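Local coordinates for VMB-1 (Vibrio alginolyticus, PDB 6JV4), which is a zinc-dependent metallo-beta-lactamase of subclass B1 that probably hydrolyses beta-lactam antibiotics to substituted beta-amino acids, at residues G34-S39 / P203-V208. Numbering follows the deposited sequence.
With ZN (zinc ion), chain F.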
ATOM      1  N   GLY A  34       5.998 -10.985 -15.485  1.00 15.72           N
ATOM      2  CA  GLY A  34       6.440 -12.215 -14.823  1.00 15.46           C
ATOM      3  C   GLY A  34       6.219 -12.182 -13.312  1.00 14.37           C
ATOM      4  O   GLY A  34       5.296 -11.526 -12.873  1.00 13.78           O
ATOM      5  N   LEU A  35       7.063 -12.875 -12.556  1.00 14.28           N
ATOM      6  CA  LEU A  35       6.910 -12.953 -11.078  1.00 13.74           C
ATOM      7  C   LEU A  35       7.276 -11.593 -10.477  1.00 13.24           C
ATOM      8  O   LEU A  35       8.381 -11.054 -10.744  1.00 14.27           O
ATOM      9  CB  LEU A  35       7.811 -14.055 -10.527  1.00 15.63           C
ATOM     10  CG  LEU A  35       7.351 -15.483 -10.772  1.00 19.37           C
ATOM     11  CD1 LEU A  35       8.496 -16.409 -10.418  1.00 22.74           C
ATOM     12  CD2 LEU A  35       6.116 -15.805 -10.003  1.00 19.87           C
ATOM     13  N   ILE A  36       6.369 -11.047  -9.690  1.00 12.06           N
ATOM     14  CA  ILE A  36       6.669  -9.772  -8.976  1.00 12.45           C
ATOM     15  C   ILE A  36       6.267  -9.909  -7.509  1.00 11.33           C
ATOM     16  O   ILE A  36       5.277 -10.567  -7.195  1.00 11.59           O
ATOM     17  CB  ILE A  36       6.033  -8.565  -9.675  1.00 15.75           C
ATOM     18  CG1 ILE A  36       4.523  -8.673  -9.739  1.00 16.89           C
ATOM     19  CG2 ILE A  36       6.663  -8.361 -11.053  1.00 16.60           C
ATOM     20  CD1 ILE A  36       3.815  -7.411 -10.248  1.00 19.15           C
ATOM     21  N   GLY A  37       7.096  -9.313  -6.648  1.00 10.65           N
ATOM     22  CA  GLY A  37       6.926  -9.307  -5.198  1.00  9.54           C
ATOM     23  C   GLY A  37       6.031  -8.125  -4.820  1.00  9.25           C
ATOM     24  O   GLY A  37       6.042  -7.136  -5.538  1.00  9.27           O
ATOM     25  N   ALA A  38       5.241  -8.266  -3.770  1.00  8.59           N
ATOM     26  CA  ALA A  38       4.335  -7.186  -3.318  1.00  9.60           C
ATOM     27  C   ALA A  38       4.517  -7.001  -1.827  1.00 10.07           C
ATOM     28  O   ALA A  38       4.564  -8.009  -1.086  1.00 10.07           O
ATOM     29  CB  ALA A  38       2.925  -7.542  -3.626  1.00 10.86           C
ATOM     30  N   SER A  39       4.550  -5.753  -1.374  1.00  8.73           N
ATOM     31  CA  SER A  39       4.692  -5.407   0.049  1.00  9.04           C
ATOM     32  C   SER A  39       3.453  -4.680   0.571  1.00  8.46           C
ATOM     33  O   SER A  39       2.921  -3.828  -0.108  1.00  8.90           O
ATOM     34  CB  SER A  39       5.871  -4.513   0.278  1.00  9.38           C
ATOM     35  OG  SER A  39       7.089  -5.138  -0.070  1.00 10.14           O
ATOM     36  N   PRO A 203       7.949   0.654  -1.704  1.00  7.82           N
ATOM     37  CA  PRO A 203       7.188   0.563  -2.931  1.00  7.87           C
ATOM     38  C   PRO A 203       6.254  -0.639  -2.860  1.00  7.83           C
ATOM     39  O   PRO A 203       6.450  -1.557  -2.089  1.00  8.19           O
ATOM     40  CB  PRO A 203       8.245   0.420  -3.994  1.00  8.06           C
ATOM     41  CG  PRO A 203       9.281  -0.467  -3.305  1.00  7.75           C
ATOM     42  CD  PRO A 203       9.280   0.019  -1.870  1.00  7.23           C
ATOM     43  N   GLY A 204       5.200  -0.577  -3.678  1.00  8.44           N
ATOM     44  CA  GLY A 204       4.234  -1.679  -3.776  1.00  8.47           C
ATOM     45  C   GLY A 204       4.875  -2.966  -4.237  1.00  8.42           C
ATOM     46  O   GLY A 204       4.402  -4.061  -3.820  1.00  8.95           O
ATOM     47  N   HIS A 205       5.849  -2.876  -5.124  1.00  8.79           N
ATOM     48  CA  HIS A 205       6.638  -4.028  -5.632  1.00  9.11           C
ATOM     49  C   HIS A 205       8.116  -3.732  -5.511  1.00  9.51           C
ATOM     50  O   HIS A 205       8.513  -2.578  -5.682  1.00 10.38           O
ATOM     51  CB  HIS A 205       6.288  -4.345  -7.104  1.00  9.51           C
ATOM     52  CG  HIS A 205       4.827  -4.485  -7.320  1.00  9.81           C
ATOM     53  ND1 HIS A 205       4.122  -5.548  -6.816  1.00 11.78           N
ATOM     54  CD2 HIS A 205       3.907  -3.696  -7.900  1.00 13.63           C
ATOM     55  CE1 HIS A 205       2.841  -5.394  -7.053  1.00 12.61           C
ATOM     56  NE2 HIS A 205       2.683  -4.292  -7.695  1.00 13.09           N
ATOM     57  N   GLY A 206       8.960  -4.755  -5.352  1.00  9.61           N
ATOM     58  CA  GLY A 206      10.406  -4.520  -5.321  1.00 10.16           C
ATOM     59  C   GLY A 206      10.966  -4.067  -3.974  1.00 10.02           C
ATOM     60  O   GLY A 206      10.302  -4.178  -2.946  1.00  9.95           O
ATOM     61  N   GLU A 207      12.243  -3.699  -3.986  1.00 11.23           N
ATOM     62  CA  GLU A 207      13.024  -3.432  -2.768  1.00 13.50           C
ATOM     63  C   GLU A 207      12.619  -2.097  -2.163  1.00 11.45           C
ATOM     64  O   GLU A 207      12.458  -1.091  -2.888  1.00 11.51           O
ATOM     65  CB  GLU A 207      14.536  -3.400  -3.024  1.00 17.75           C
ATOM     66  CG  GLU A 207      15.135  -4.736  -3.354  1.00 25.83           C
ATOM     67  CD  GLU A 207      16.556  -4.591  -3.899  1.00 32.73           C
ATOM     68  OE1 GLU A 207      16.766  -4.906  -5.106  1.00 43.16           O
ATOM     69  OE2 GLU A 207      17.416  -4.103  -3.133  1.00 34.77           O
ATOM     70  N   VAL A 208      12.596  -2.091  -0.852  1.00 11.00           N
ATOM     71  CA  VAL A 208      12.471  -0.828  -0.079  1.00 10.62           C
ATOM     72  C   VAL A 208      13.715   0.012  -0.380  1.00 10.01           C
ATOM     73  O   VAL A 208      14.794  -0.549  -0.664  1.00 10.54           O
ATOM     74  CB  VAL A 208      12.313  -1.078   1.426  1.00 11.89           C
ATOM     75  CG1 VAL A 208      11.116  -1.968   1.686  1.00 13.35           C
ATOM     76  CG2 VAL A 208      13.555  -1.642   2.095  1.00 15.35           C
TER
HETATM   77 ZN    ZN F 302       0.811  -3.324  -7.851  1.00 21.21          ZN
HETATM   78  O   HOH W   1       7.582  -4.108  -2.406  1.00  9.87           O
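His205 reaches strand 36-45 with one ring nitrogen and a zinc ion with the other. ND1 donates to the backbone O of Gly37 at 2.8 Å, and that oxygen lies almost exactly in the imidazole plane; the bond bends to 149° at the hydrogen, within that plane. On the acceptor side the donor is tilted 33° from the carbonyl plane of Gly37. The same oxygen also takes a CA-H...O contact from His205 CA at 3.2 Å, so one carbonyl is touched by both the backbone and the ring of the histidine. Because ND1 carries the proton, NE2 is left to bind the zinc, 2.1 Å away, and the two opposed ties fix the rotation of the ring.

One face of the imidazole is met by Ile36. CG1 of Ile36 stands between its own backbone N and carbonyl carbon (chi1 61°), and the extended chain beyond it lays CD1 over the ring as a CH-pi contact, 4.0 Å from the centroid of His205. Two residues along the strand, Ala38 approaches the ring obliquely with its CA, and its CB also lies close to ND1.

The backbones join next door: Ser39 N donates to Gly204 O at 3.0 Å, from well above the carbonyl plane. Ser39 OG hydrogen-bonds Gln23 of strand 21-30 and donates to a water 2.6 Å away, which in turn donates to the carbonyl oxygens of Pro203 and Gly206. The loop is thus pinned just after strand 200-203, at the seam between the two sheets.

Asp86 and Cys163 share this metal with His205; together they are the protein ligands of the Asp-Cys-His zinc site of a B1 enzyme, set at the edge of the alpha-beta/beta-alpha sandwich of the metallo-beta-lactamase fold, with a backbone carbonyl as second-shell support for its histidine.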